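Local coordinates for protein chitinase (Thermococcus kodakarensis KOD1, PDB 5DHE) that hydrolyses chitin and, through the small all-beta domain described here, probably binds the insoluble polysaccharide, at residues A[90-94]-A[95-99]. Numbering follows the deposited sequence.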
loop_
_atom_site.group_PDB
_atom_site.type_symbol
_atom_site.label_atom_id
_atom_site.label_comp_id
_atom_site.label_asym_id
_atom_site.label_seq_id
_atom_site.Cartn_x
_atom_site.Cartn_y
_atom_site.Cartn_z
ATOM N N LEU A 90 6.572 0.815 -2.083
ATOM C CA LEU A 90 6.316 2.256 -2.005
ATOM C C LEU A 90 7.217 3.007 -2.977
ATOM O O LEU A 90 8.449 2.892 -2.920
ATOM C CB LEU A 90 6.561 2.780 -0.584
ATOM C CG LEU A 90 6.529 4.316 -0.447
ATOM C CD1 LEU A 90 5.111 4.826 -0.669
ATOM C CD2 LEU A 90 6.991 4.728 0.961
ATOM N N TYR A 91 6.599 3.758 -3.875
ATOM C CA TYR A 91 7.333 4.547 -4.857
ATOM C C TYR A 91 7.002 6.015 -4.664
ATOM O O TYR A 91 5.841 6.401 -4.446
ATOM C CB TYR A 91 6.924 4.165 -6.279
ATOM C CG TYR A 91 7.318 2.772 -6.664
ATOM C CD1 TYR A 91 8.584 2.507 -7.177
ATOM C CD2 TYR A 91 6.423 1.715 -6.507
ATOM C CE1 TYR A 91 8.956 1.204 -7.529
ATOM C CE2 TYR A 91 6.778 0.422 -6.848
ATOM C CZ TYR A 91 8.041 0.172 -7.356
ATOM O OH TYR A 91 8.395 -1.114 -7.698
ATOM N N VAL A 92 8.034 6.836 -4.755
ATOM C CA VAL A 92 7.878 8.288 -4.661
ATOM C C VAL A 92 8.773 8.813 -5.773
ATOM O O VAL A 92 9.963 8.486 -5.829
ATOM C CB VAL A 92 8.323 8.838 -3.286
ATOM C CG1 VAL A 92 8.394 10.374 -3.330
ATOM C CG2 VAL A 92 7.325 8.426 -2.218
ATOM N N ASN A 93 8.191 9.591 -6.684
ATOM C CA ASN A 93 8.942 10.144 -7.806
ATOM C C ASN A 93 9.756 9.094 -8.560
ATOM O O ASN A 93 10.948 9.273 -8.822
ATOM C CB ASN A 93 9.830 11.296 -7.316
ATOM C CG ASN A 93 9.002 12.474 -6.819
ATOM O OD1 ASN A 93 8.017 12.846 -7.459
ATOM N ND2 ASN A 93 9.383 13.055 -5.683
ATOM N N ASP A 94 9.082 7.995 -8.890
ATOM C CA ASP A 94 9.650 6.894 -9.650
ATOM C C ASP A 94 10.863 6.205 -9.047
ATOM O O ASP A 94 11.697 5.655 -9.770
ATOM C CB ASP A 94 9.972 7.371 -11.067
ATOM C CG ASP A 94 8.737 7.844 -11.806
ATOM O OD1 ASP A 94 7.769 7.060 -11.913
ATOM O OD2 ASP A 94 8.728 8.999 -12.275
ATOM N N GLN A 95 10.962 6.239 -7.724
ATOM C CA GLN A 95 12.061 5.578 -7.030
ATOM C C GLN A 95 11.451 4.683 -5.961
ATOM O O GLN A 95 10.464 5.047 -5.330
ATOM C CB GLN A 95 12.984 6.599 -6.372
ATOM C CG GLN A 95 13.748 7.452 -7.374
ATOM C CD GLN A 95 14.682 8.461 -6.719
ATOM O OE1 GLN A 95 15.665 8.891 -7.330
ATOM N NE2 GLN A 95 14.380 8.852 -5.488
ATOM N N LEU A 96 12.044 3.513 -5.754
ATOM C CA LEU A 96 11.539 2.581 -4.748
ATOM C C LEU A 96 12.048 3.037 -3.382
ATOM O O LEU A 96 13.256 3.046 -3.125
ATOM C CB LEU A 96 12.032 1.157 -5.068
ATOM C CG LEU A 96 11.585 0.055 -4.107
ATOM C CD1 LEU A 96 10.079 -0.123 -4.178
ATOM C CD2 LEU A 96 12.287 -1.257 -4.459
ATOM N N TRP A 97 11.112 3.429 -2.522
ATOM C CA TRP A 97 11.434 3.898 -1.176
ATOM C C TRP A 97 11.466 2.799 -0.127
ATOM O O TRP A 97 12.351 2.782 0.723
ATOM C CB TRP A 97 10.426 4.962 -0.749
ATOM C CG TRP A 97 10.760 6.335 -1.252
ATOM C CD1 TRP A 97 11.366 6.658 -2.431
ATOM C CD2 TRP A 97 10.555 7.562 -0.553
ATOM N NE1 TRP A 97 11.564 8.019 -2.507
ATOM C CE2 TRP A 97 11.074 8.599 -1.364
ATOM C CE3 TRP A 97 9.982 7.888 0.687
ATOM C CZ2 TRP A 97 11.042 9.946 -0.977
ATOM C CZ3 TRP A 97 9.948 9.228 1.076
ATOM C CH2 TRP A 97 10.477 10.239 0.245
ATOM N N ASP A 98 10.504 1.885 -0.180
ATOM C CA ASP A 98 10.459 0.814 0.808
ATOM C C ASP A 98 9.662 -0.361 0.262
ATOM O O ASP A 98 8.955 -0.235 -0.739
ATOM C CB ASP A 98 9.810 1.348 2.094
ATOM C CG ASP A 98 10.129 0.504 3.322
ATOM O OD1 ASP A 98 10.975 -0.408 3.239
ATOM O OD2 ASP A 98 9.533 0.772 4.387
ATOM N N VAL A 99 9.788 -1.493 0.942
ATOM C CA VAL A 99 9.104 -2.719 0.558
ATOM C C VAL A 99 8.590 -3.401 1.814
ATOM O O VAL A 99 9.264 -3.409 2.845
ATOM C CB VAL A 99 10.084 -3.719 -0.130
ATOM C CG1 VAL A 99 9.377 -5.036 -0.425
ATOM C CG2 VAL A 99 10.645 -3.130 -1.427
#
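V92 and W97 make the main side-chain contact of this hairpin, whose loop has two residues. The valine lies over one face of the indole, its CB 3.5 Å from the centroid of the five-membered ring in a CH-pi contact. CG1 stands above the plane just off the rim of the benzene half, 3.6 Å from W97 CZ2, while CG2 covers the ring fusion near CD2. The ring reaches the valine because W97 CG stands anti to its own carbonyl carbon (chi1 -83°), which carries the indole back along the strand toward the turn. At the root of the side chain, L90 CD2 packs against W97 CB at 3.8 Å, and Y31 meets the indole edge-to-face. Were W97 an alanine, V92 would probably lose the indole that covers it on this side and Y31 its edge-to-face partner. A second, lighter CH-pi contact occupies the other face of the hairpin, where L96 CD1 sits over the Y91 ring, 4.0 Å from its centroid and offset toward the rim.

Backbone hydrogen bonds tie the strands at both ends of this stretch. Next to the turn, V92 and Q95 bond reciprocally: V92 N donates to Q95 O and Q95 N to V92 O, both at 3.1 Å. Farther along, L90 is gripped twice, its O accepting W97 N at 2.7 Å and its N donating almost straight (177°) to D98 O. The carboxylate of D98 turns elsewhere, OD2 accepting the backbone N of F9.

With W97 and D98 both facing L90, the pairing contains a classic beta bulge, which shifts the register by one between L90 and Y91 and brings D98 onto the face of L90 and V92. N93 and D94 close a type I' turn, completing a tight antiparallel beta hairpin at the edge of the five-stranded sheet in this chitin-binding domain.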